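Local coordinates for effector protein Lem4 (lpg1101) (Legionella pneumophila subsp. pneumophila, PDB 6CGK) that removes phosphate from phosphotyrosine as a membrane-associated Legionella effector, with its haloacid dehalogenase domain captured as an inactive variant bound to magnesium and phosphate, at residues L22-D25 and G26-G30; D131-K134 and A135-H139; D155-V158 and D159-M163; G166-T170 and G171-L175. The protein carries 1 engineered substitution. One frame throughout, in Å; residues are numbered along the deposited sequence.

Contact 1: L22-D25 and G26-G30. Engineered in segment 22-25: Asn23 (natural residue Asp). With MG (magnesium ion), chain C; PO4 (phosphate ion), chain B.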
loop_
_atom_site.group_PDB
_atom_site.type_symbol
_atom_site.label_atom_id
_atom_site.label_comp_id
_atom_site.label_asym_id
_atom_site.label_seq_id
_atom_site.Cartn_x
_atom_site.Cartn_y
_atom_site.Cartn_z
ATOM N N LEU A 22 -2.758 -1.393 -2.051
ATOM C CA LEU A 22 -2.922 -0.005 -1.647
ATOM C C LEU A 22 -1.977 0.856 -2.465
ATOM O O LEU A 22 -0.770 0.593 -2.510
ATOM C CB LEU A 22 -2.635 0.182 -0.160
ATOM C CG LEU A 22 -3.325 -0.728 0.867
ATOM C CD1 LEU A 22 -2.838 -0.441 2.275
ATOM C CD2 LEU A 22 -4.842 -0.578 0.784
ATOM N N ASN A 23 -2.533 1.872 -3.109
ATOM C CA ASN A 23 -1.739 2.991 -3.541
ATOM C C ASN A 23 -1.137 3.683 -2.314
ATOM O O ASN A 23 -1.635 3.540 -1.204
ATOM C CB ASN A 23 -2.624 3.959 -4.329
ATOM C CG ASN A 23 -1.890 5.120 -4.819
ATOM O OD1 ASN A 23 -2.166 6.243 -4.409
ATOM N ND2 ASN A 23 -0.950 4.889 -5.734
ATOM N N PHE A 24 -0.055 4.443 -2.519
ATOM C CA PHE A 24 0.547 5.133 -1.368
ATOM C C PHE A 24 0.173 6.613 -1.299
ATOM O O PHE A 24 -0.569 7.015 -0.403
ATOM C CB PHE A 24 2.073 5.000 -1.374
ATOM C CG PHE A 24 2.730 5.561 -0.141
ATOM C CD1 PHE A 24 2.677 4.843 1.061
ATOM C CD2 PHE A 24 3.395 6.772 -0.178
ATOM C CE1 PHE A 24 3.296 5.364 2.215
ATOM C CE2 PHE A 24 4.012 7.305 0.970
ATOM C CZ PHE A 24 3.952 6.593 2.170
ATOM N N ASP A 25 0.651 7.439 -2.239
ATOM C CA ASP A 25 0.426 8.880 -2.123
ATOM C C ASP A 25 -1.046 9.192 -2.342
ATOM O O ASP A 25 -1.622 8.834 -3.377
ATOM C CB ASP A 25 1.245 9.655 -3.159
ATOM C CG ASP A 25 2.729 9.500 -2.953
ATOM O OD1 ASP A 25 3.209 9.842 -1.862
ATOM O OD2 ASP A 25 3.412 9.025 -3.884
ATOM N N GLY A 26 -1.645 9.870 -1.382
ATOM C CA GLY A 26 -3.027 10.287 -1.478
ATOM C C GLY A 26 -4.009 9.261 -0.979
ATOM O O GLY A 26 -5.196 9.579 -0.818
ATOM N N THR A 27 -3.551 8.035 -0.760
ATOM C CA THR A 27 -4.365 6.948 -0.248
ATOM C C THR A 27 -3.977 6.648 1.192
ATOM O O THR A 27 -4.769 6.867 2.111
ATOM C CB THR A 27 -4.191 5.709 -1.133
ATOM O OG1 THR A 27 -4.567 6.046 -2.470
ATOM C CG2 THR A 27 -5.060 4.577 -0.658
ATOM N N ILE A 28 -2.744 6.190 1.402
ATOM C CA ILE A 28 -2.205 6.071 2.752
ATOM C C ILE A 28 -1.822 7.441 3.325
ATOM O O ILE A 28 -1.968 7.658 4.531
ATOM C CB ILE A 28 -1.027 5.086 2.737
ATOM C CG1 ILE A 28 -1.567 3.655 2.549
ATOM C CG2 ILE A 28 -0.198 5.168 4.027
ATOM C CD1 ILE A 28 -0.545 2.687 2.028
ATOM N N THR A 29 -1.359 8.391 2.492
ATOM C CA THR A 29 -1.084 9.747 2.951
ATOM C C THR A 29 -2.219 10.682 2.553
ATOM O O THR A 29 -3.161 10.303 1.855
ATOM C CB THR A 29 0.225 10.292 2.372
ATOM O OG1 THR A 29 0.034 10.601 0.975
ATOM C CG2 THR A 29 1.348 9.300 2.498
ATOM N N GLY A 30 -2.101 11.943 2.976
ATOM C CA GLY A 30 -3.102 12.927 2.631
ATOM C C GLY A 30 -2.796 13.769 1.411
ATOM O O GLY A 30 -3.439 14.807 1.218
HETATM MG MG MG C . -2.019 8.020 -5.194
HETATM P P PO4 B . 1.375 6.920 -5.897
HETATM O O1 PO4 B . 1.734 6.223 -4.596
HETATM O O2 PO4 B . 1.440 6.010 -7.119
HETATM O O3 PO4 B . 2.372 8.057 -6.070
HETATM O O4 PO4 B . 0.010 7.566 -5.780
HETATM O O HOH W 1 1.945 11.576 -0.419
HETATM O O HOH W 2 -1.931 9.927 -5.937
HETATM O O HOH W 3 -2.542 7.261 -7.062
#

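Contact 2: D131-K134 and A135-H139. With PO4 (phosphate ion), chain B.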
loop_
_atom_site.group_PDB
_atom_site.type_symbol
_atom_site.label_atom_id
_atom_site.label_comp_id
_atom_site.label_asym_id
_atom_site.label_seq_id
_atom_site.Cartn_x
_atom_site.Cartn_y
_atom_site.Cartn_z
ATOM N N ASP A 131 3.763 0.880 -13.365
ATOM C CA ASP A 131 2.778 0.305 -14.288
ATOM C C ASP A 131 1.881 -0.533 -13.385
ATOM O O ASP A 131 2.199 -1.697 -13.145
ATOM C CB ASP A 131 3.450 -0.527 -15.372
ATOM C CG ASP A 131 2.472 -1.020 -16.446
ATOM O OD1 ASP A 131 1.260 -1.137 -16.168
ATOM O OD2 ASP A 131 2.914 -1.291 -17.594
ATOM N N LYS A 132 0.832 0.096 -12.823
ATOM C CA LYS A 132 0.038 -0.559 -11.773
ATOM C C LYS A 132 -0.668 -1.794 -12.309
ATOM O O LYS A 132 -0.810 -2.799 -11.596
ATOM C CB LYS A 132 -1.021 0.394 -11.205
ATOM C CG LYS A 132 -0.565 1.765 -10.743
ATOM C CD LYS A 132 0.441 1.704 -9.646
ATOM C CE LYS A 132 0.851 3.125 -9.189
ATOM N NZ LYS A 132 -0.278 3.933 -8.608
ATOM N N TYR A 133 -1.181 -1.713 -13.534
ATOM C CA TYR A 133 -1.795 -2.877 -14.158
ATOM C C TYR A 133 -0.823 -4.041 -14.174
ATOM O O TYR A 133 -1.131 -5.132 -13.679
ATOM C CB TYR A 133 -2.249 -2.504 -15.572
ATOM C CG TYR A 133 -2.761 -3.634 -16.458
ATOM C CD1 TYR A 133 -4.058 -4.103 -16.333
ATOM C CD2 TYR A 133 -1.958 -4.195 -17.440
ATOM C CE1 TYR A 133 -4.547 -5.122 -17.165
ATOM C CE2 TYR A 133 -2.439 -5.224 -18.278
ATOM C CZ TYR A 133 -3.733 -5.670 -18.127
ATOM O OH TYR A 133 -4.232 -6.676 -18.945
ATOM N N LYS A 134 0.367 -3.827 -14.746
ATOM C CA LYS A 134 1.349 -4.903 -14.824
ATOM C C LYS A 134 1.807 -5.368 -13.444
ATOM O O LYS A 134 2.128 -6.552 -13.275
ATOM C CB LYS A 134 2.540 -4.454 -15.644
ATOM C CG LYS A 134 3.594 -5.504 -15.852
ATOM C CD LYS A 134 4.540 -5.065 -16.964
ATOM C CE LYS A 134 3.828 -4.923 -18.305
ATOM N NZ LYS A 134 4.742 -4.361 -19.339
ATOM N N ALA A 135 1.872 -4.456 -12.467
ATOM C CA ALA A 135 2.267 -4.836 -11.101
ATOM C C ALA A 135 1.290 -5.846 -10.509
ATOM O O ALA A 135 1.696 -6.853 -9.904
ATOM C CB ALA A 135 2.335 -3.587 -10.204
ATOM N N VAL A 136 -0.009 -5.589 -10.669
ATOM C CA VAL A 136 -1.016 -6.518 -10.159
ATOM C C VAL A 136 -0.968 -7.832 -10.918
ATOM O O VAL A 136 -1.058 -8.907 -10.315
ATOM C CB VAL A 136 -2.427 -5.895 -10.211
ATOM C CG1 VAL A 136 -3.492 -6.993 -9.952
ATOM C CG2 VAL A 136 -2.542 -4.740 -9.173
ATOM N N VAL A 137 -0.848 -7.775 -12.250
ATOM C CA VAL A 137 -0.801 -9.013 -13.020
ATOM C C VAL A 137 0.390 -9.850 -12.584
ATOM O O VAL A 137 0.265 -11.055 -12.332
ATOM C CB VAL A 137 -0.765 -8.715 -14.527
ATOM C CG1 VAL A 137 -0.453 -9.991 -15.299
ATOM C CG2 VAL A 137 -2.095 -8.106 -14.970
ATOM N N SER A 138 1.558 -9.213 -12.447
ATOM C CA SER A 138 2.753 -9.937 -12.021
ATOM C C SER A 138 2.575 -10.527 -10.633
ATOM O O SER A 138 2.996 -11.666 -10.374
ATOM C CB SER A 138 3.969 -9.021 -12.034
ATOM O OG SER A 138 4.285 -8.645 -13.374
ATOM N N HIS A 139 1.978 -9.763 -9.719
ATOM C CA HIS A 139 1.800 -10.290 -8.373
ATOM C C HIS A 139 0.850 -11.475 -8.367
ATOM O O HIS A 139 1.128 -12.494 -7.718
ATOM C CB HIS A 139 1.294 -9.230 -7.410
ATOM C CG HIS A 139 1.458 -9.643 -5.985
ATOM N ND1 HIS A 139 2.688 -9.654 -5.364
ATOM C CD2 HIS A 139 0.585 -10.180 -5.103
ATOM C CE1 HIS A 139 2.555 -10.133 -4.140
ATOM N NE2 HIS A 139 1.290 -10.466 -3.960
HETATM P P PO4 B . 1.375 6.920 -5.897
HETATM O O1 PO4 B . 1.734 6.223 -4.596
HETATM O O2 PO4 B . 1.440 6.010 -7.119
HETATM O O3 PO4 B . 2.372 8.057 -6.070
HETATM O O4 PO4 B . 0.010 7.566 -5.780
#

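Contact 3: D155-V158 and D159-M163. With MG (magnesium ion), chain C.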
loop_
_atom_site.group_PDB
_atom_site.type_symbol
_atom_site.label_atom_id
_atom_site.label_comp_id
_atom_site.label_asym_id
_atom_site.label_seq_id
_atom_site.Cartn_x
_atom_site.Cartn_y
_atom_site.Cartn_z
ATOM N N ASP A 155 -6.506 6.735 -4.765
ATOM C CA ASP A 155 -7.110 8.058 -4.889
ATOM C C ASP A 155 -7.211 8.531 -6.338
ATOM O O ASP A 155 -7.912 9.513 -6.612
ATOM C CB ASP A 155 -6.316 9.082 -4.096
ATOM C CG ASP A 155 -4.898 9.216 -4.602
ATOM O OD1 ASP A 155 -4.229 8.174 -4.673
ATOM O OD2 ASP A 155 -4.462 10.342 -4.936
ATOM N N ASP A 156 -6.496 7.889 -7.255
ATOM C CA ASP A 156 -6.571 8.201 -8.675
ATOM C C ASP A 156 -7.488 7.152 -9.302
ATOM O O ASP A 156 -7.145 5.964 -9.341
ATOM C CB ASP A 156 -5.173 8.202 -9.294
ATOM C CG ASP A 156 -5.147 8.792 -10.696
ATOM O OD1 ASP A 156 -6.118 8.580 -11.446
ATOM O OD2 ASP A 156 -4.154 9.467 -11.045
ATOM N N GLU A 157 -8.680 7.578 -9.740
ATOM C CA GLU A 157 -9.662 6.607 -10.233
ATOM C C GLU A 157 -9.082 5.771 -11.365
ATOM O O GLU A 157 -9.284 4.551 -11.420
ATOM C CB GLU A 157 -10.933 7.318 -10.697
ATOM C CG GLU A 157 -12.073 6.371 -11.038
ATOM C CD GLU A 157 -13.256 7.088 -11.661
ATOM O OE1 GLU A 157 -13.149 8.309 -11.906
ATOM O OE2 GLU A 157 -14.290 6.433 -11.908
ATOM N N VAL A 158 -8.343 6.415 -12.265
ATOM C CA VAL A 158 -7.704 5.724 -13.381
ATOM C C VAL A 158 -6.732 4.669 -12.872
ATOM O O VAL A 158 -6.789 3.501 -13.274
ATOM C CB VAL A 158 -6.999 6.745 -14.287
ATOM C CG1 VAL A 158 -6.162 6.043 -15.332
ATOM C CG2 VAL A 158 -8.023 7.636 -14.911
ATOM N N ASP A 159 -5.796 5.084 -12.019
ATOM C CA ASP A 159 -4.873 4.146 -11.393
ATOM C C ASP A 159 -5.619 3.003 -10.745
ATOM O O ASP A 159 -5.206 1.843 -10.844
ATOM C CB ASP A 159 -4.042 4.851 -10.321
ATOM C CG ASP A 159 -2.793 5.460 -10.866
ATOM O OD1 ASP A 159 -2.896 6.198 -11.871
ATOM O OD2 ASP A 159 -1.719 5.188 -10.289
ATOM N N GLY A 160 -6.702 3.321 -10.034
ATOM C CA GLY A 160 -7.436 2.284 -9.340
ATOM C C GLY A 160 -7.997 1.266 -10.306
ATOM O O GLY A 160 -7.913 0.057 -10.070
ATOM N N GLU A 161 -8.547 1.743 -11.425
ATOM C CA GLU A 161 -9.041 0.839 -12.450
ATOM C C GLU A 161 -7.905 0.068 -13.095
ATOM O O GLU A 161 -8.099 -1.079 -13.506
ATOM C CB GLU A 161 -9.838 1.629 -13.480
ATOM C CG GLU A 161 -11.103 2.175 -12.870
ATOM C CD GLU A 161 -11.909 3.002 -13.829
ATOM O OE1 GLU A 161 -11.355 3.431 -14.870
ATOM O OE2 GLU A 161 -13.103 3.222 -13.533
ATOM N N GLU A 162 -6.713 0.665 -13.175
ATOM C CA GLU A 162 -5.565 -0.083 -13.671
ATOM C C GLU A 162 -5.291 -1.305 -12.804
ATOM O O GLU A 162 -5.000 -2.386 -13.329
ATOM C CB GLU A 162 -4.330 0.806 -13.728
ATOM C CG GLU A 162 -4.328 1.780 -14.878
ATOM C CD GLU A 162 -4.410 1.058 -16.215
ATOM O OE1 GLU A 162 -5.522 0.610 -16.583
ATOM O OE2 GLU A 162 -3.362 0.915 -16.884
ATOM N N MET A 163 -5.346 -1.152 -11.477
ATOM C CA MET A 163 -5.155 -2.315 -10.608
ATOM C C MET A 163 -6.334 -3.279 -10.712
ATOM O O MET A 163 -6.138 -4.499 -10.796
ATOM C CB MET A 163 -4.921 -1.869 -9.159
ATOM C CG MET A 163 -3.583 -1.131 -8.943
ATOM S SD MET A 163 -3.170 -0.842 -7.225
ATOM C CE MET A 163 -4.270 0.513 -6.840
HETATM MG MG MG C . -2.019 8.020 -5.194
HETATM O O HOH W 2 -1.931 9.927 -5.937
HETATM O O HOH W 3 -2.542 7.261 -7.062
#

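Contact 4: G166-T170 and G171-L175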
loop_
_atom_site.group_PDB
_atom_site.type_symbol
_atom_site.label_atom_id
_atom_site.label_comp_id
_atom_site.label_asym_id
_atom_site.label_seq_id
_atom_site.Cartn_x
_atom_site.Cartn_y
_atom_site.Cartn_z
ATOM N N GLY A 166 -5.964 -5.303 -13.825
ATOM C CA GLY A 166 -5.015 -6.394 -13.640
ATOM C C GLY A 166 -5.622 -7.637 -13.008
ATOM O O GLY A 166 -5.308 -8.758 -13.416
ATOM N N LEU A 167 -6.471 -7.468 -11.984
ATOM C CA LEU A 167 -7.194 -8.620 -11.435
ATOM C C LEU A 167 -8.084 -9.266 -12.482
ATOM O O LEU A 167 -8.195 -10.500 -12.547
ATOM C CB LEU A 167 -8.069 -8.222 -10.249
ATOM C CG LEU A 167 -7.406 -7.766 -8.973
ATOM C CD1 LEU A 167 -8.505 -7.463 -7.962
ATOM C CD2 LEU A 167 -6.461 -8.831 -8.464
ATOM N N ILE A 168 -8.791 -8.451 -13.263
ATOM C CA ILE A 168 -9.665 -9.020 -14.287
ATOM C C ILE A 168 -8.845 -9.833 -15.275
ATOM O O ILE A 168 -9.201 -10.963 -15.630
ATOM C CB ILE A 168 -10.464 -7.914 -14.994
ATOM C CG1 ILE A 168 -11.174 -7.026 -13.971
ATOM C CG2 ILE A 168 -11.459 -8.533 -15.986
ATOM C CD1 ILE A 168 -12.066 -5.988 -14.608
ATOM N N HIS A 169 -7.733 -9.262 -15.744
ATOM C CA HIS A 169 -6.928 -9.951 -16.747
ATOM C C HIS A 169 -6.465 -11.314 -16.264
ATOM O O HIS A 169 -6.298 -12.229 -17.081
ATOM C CB HIS A 169 -5.716 -9.103 -17.132
ATOM C CG HIS A 169 -4.753 -9.802 -18.046
ATOM N ND1 HIS A 169 -4.985 -9.956 -19.395
ATOM C CD2 HIS A 169 -3.558 -10.390 -17.802
ATOM C CE1 HIS A 169 -3.974 -10.606 -19.945
ATOM N NE2 HIS A 169 -3.090 -10.874 -19.000
ATOM N N THR A 170 -6.260 -11.475 -14.952
ATOM C CA THR A 170 -5.771 -12.721 -14.381
ATOM C C THR A 170 -6.875 -13.610 -13.848
ATOM O O THR A 170 -6.573 -14.630 -13.232
ATOM C CB THR A 170 -4.760 -12.466 -13.253
ATOM O OG1 THR A 170 -5.312 -11.580 -12.264
ATOM C CG2 THR A 170 -3.459 -11.933 -13.826
ATOM N N GLY A 171 -8.137 -13.247 -14.063
ATOM C CA GLY A 171 -9.236 -14.034 -13.542
ATOM C C GLY A 171 -9.311 -14.070 -12.037
ATOM O O GLY A 171 -9.806 -15.054 -11.474
ATOM N N ARG A 172 -8.861 -13.000 -11.368
ATOM C CA ARG A 172 -8.760 -12.927 -9.916
ATOM C C ARG A 172 -9.676 -11.855 -9.334
ATOM O O ARG A 172 -9.371 -11.261 -8.299
ATOM C CB ARG A 172 -7.316 -12.669 -9.500
ATOM C CG ARG A 172 -6.414 -13.862 -9.721
ATOM C CD ARG A 172 -6.547 -14.886 -8.550
ATOM N NE ARG A 172 -5.857 -16.123 -8.917
ATOM C CZ ARG A 172 -4.535 -16.272 -8.831
ATOM N NH1 ARG A 172 -3.784 -15.274 -8.397
ATOM N NH2 ARG A 172 -3.958 -17.400 -9.226
ATOM N N SER A 173 -10.809 -11.598 -9.976
ATOM C CA SER A 173 -11.657 -10.483 -9.582
ATOM C C SER A 173 -13.057 -10.950 -9.206
ATOM O O SER A 173 -14.032 -10.234 -9.408
ATOM C CB SER A 173 -11.720 -9.437 -10.697
ATOM O OG SER A 173 -12.354 -9.965 -11.852
ATOM N N GLN A 174 -13.170 -12.142 -8.635
ATOM C CA GLN A 174 -14.485 -12.662 -8.283
ATOM C C GLN A 174 -15.026 -12.070 -6.991
ATOM O O GLN A 174 -16.228 -12.179 -6.732
ATOM C CB GLN A 174 -14.435 -14.183 -8.155
ATOM C CG GLN A 174 -13.735 -14.657 -6.889
ATOM C CD GLN A 174 -12.513 -15.507 -7.179
ATOM O OE1 GLN A 174 -12.360 -16.603 -6.631
ATOM N NE2 GLN A 174 -11.631 -15.005 -8.045
ATOM N N LEU A 175 -14.173 -11.451 -6.176
ATOM C CA LEU A 175 -14.544 -10.976 -4.850
ATOM C C LEU A 175 -13.646 -9.780 -4.533
ATOM O O LEU A 175 -12.735 -9.848 -3.721
ATOM C CB LEU A 175 -14.403 -12.079 -3.799
ATOM C CG LEU A 175 -14.743 -11.727 -2.353
ATOM C CD1 LEU A 175 -16.177 -11.231 -2.234
ATOM C CD2 LEU A 175 -14.521 -12.946 -1.468
#

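Contact 1: L22-D25 and G26-G30
Phe24 lays one face of its ring against the methyl of Thr29, with CG2 4.1 Å from the ring centroid, a CH-pi contact. Ile28 approaches the same ring obliquely, CG2 3.9 Å from Phe24 CE1, while its CD1 reaches back to Leu22 CD1, also 3.9 Å away; in both pairs the side chains cross at about a right angle. Helix 98-107 adds Tyr100, Ile101 and Leu104 around the ring. The loop folds back around Phe24 O. This oxygen accepts Ile28 N at 2.9 Å and Thr27 N at 3.2 Å, the latter from well above the carbonyl plane, plus a weak bond from Thr29 N. The turn belongs to the first motif of the haloacid dehalogenase fold, the DxDGT loop that follows strand 19-23, with its first aspartate engineered to Asn23. Magnesium is bound by Asn23, the main-chain oxygen of Asp25 at 2.0 Å, Asp155, phosphate and two waters. Asp25 N donates almost straight to phosphate O1 (2.9 Å, 167°). The Asp25 carboxylate, pointing CG away from its own carbonyl carbon (chi1 -64°), puts OD2 beside Asn96 and the phosphate, whereas OD1 accepts from a water that in turn accepts from Thr29 OG1.

Contact 2: D131-K134 and A135-H139
With CG opposite the backbone N in Tyr133 (chi1 173°) and CG2 opposite the carbonyl carbon in Val137, the valine methyl comes to sit over the centre of the tyrosine ring, 4.3 Å above its plane. The two residues are one turn apart on helix 132-140, whose N-cap is Asp131. The cap carboxylate takes Lys134 N on OD1 at 3.2 Å; the bond is nearly straight at the hydrogen, yet it meets OD1 from above the carboxylate plane. Asp131 OD2 makes a long salt bridge to Lys134 NZ. Ordinary helical bonds follow, such as Val137 N to Tyr133 O at 3.0 Å, and the Ala135 methyl touches the carbonyl oxygens of both Asp131 and Lys132. The inner face of this turn, with Lys132 and Val136, meets Ile93 of the sheet and Met163 of helix 157-169, while Lys134 and Ser138 face solvent. Lys132 is probably the motif III lysine of the haloacid dehalogenase fold. Bends at chi2 and chi4 steer its amine inward, where Asp159 holds it in a salt bridge, consistent with a second-shell residue positioning this amine, and NZ donates to phosphate O2 at 3.1 Å.

Contact 3: D155-V158 and D159-M163
Asp156 packs closely on Asp159 where the helix begins: the two CB atoms are 3.7 Å apart, and Asp159 CB also lies 3.4 Å from the carbonyl oxygen of Asp156. Their carboxylate planes are 24° from parallel, with Asp156 OD2 3.6 Å from Asp159 OD1. The like charges would probably repel, but salt bridges from Arg95 to OD1 and Lys132 to OD2 of Asp159 are likely to offset this. Asp156 is the N-cap of helix 157-169; its CG stands opposite the backbone N (chi1 -168°), which brings OD1 to Val158 N in a weak capping bond, and its own carbonyl takes Gly160 N at 2.8 Å. The outer side is far looser. Glu157 and Glu161 run alongside each other into solvent, both extended beyond CG. Glu157 OE2 comes to 3.8 Å from Glu161 OE2, and Glu161 CG rests on Glu157 O. Just before the cap, Asp155 bends back to magnesium, binding it through OD1 at 2.3 Å while OD2 accepts from a metal-bound water at 2.8 Å. The acidic pair Asp154-Asp155 at the end of strand 150-154, followed by Asp159 in the first helical turn, is consistent with motif IV of the haloacid dehalogenase superfamily, which contributes Asp155 to the magnesium site.

Contact 4: G166-T170 and G171-L175
Leu167 packs against the turn that ends helix 157-169, its carbonyl taking Arg172 N at 2.8 Å and its side chain lying against the Arg172 carbonyl oxygen. That bond is the outer one of a Schellman motif, in which Gly171, at positive phi (65°), is the C-prime residue. The same leucine sets CB 3.9 Å from Ser173 CB, and beyond the contact it packs on Val136 and on Ile152 of strand 150-154. Next comes Ile168, whose carbonyl oxygen accepts the inner bond from Gly171 N at 3.0 Å; the donor stands well above the carbonyl plane. The isoleucine's CG1 branch, on the exposed side, meets Ser173 OG at 3.8 Å. Past His169, Thr170 is the first residue to leave helical angles. With chi1 at 54°, Thr170 OG1 lies between its own backbone N and carbonyl carbon and turns back into the last turn, 3.0 Å from Gly166 O and 3.1 Å from Leu167 O. The chain then turns toward strand 176-180. The guanidinium of Arg172 runs off to a salt bridge with Glu140, while its CB and CG both touch Thr170 OG1 at 3.6 Å.

The four contacts follow one another along the chain, and the first three converge on one end of the parallel sheet. Contact 1 ends central strand 19-23; contact 3 follows neighbouring strand 150-154, its centre about 12 Å away, and the two share the magnesium ion. Contact 2, about 17 Å from contact 1 between centres, reaches the phosphate through Lys132 and packs its helix 132-140 against helix 157-169. Contact 4 finishes that same helix, about 15 Å from contact 3 and about 22 Å from contact 1, and leads into edge strand 176-180. Segments distant in sequence thus build a single metal and phosphate site, with the Schellman turn well removed from it.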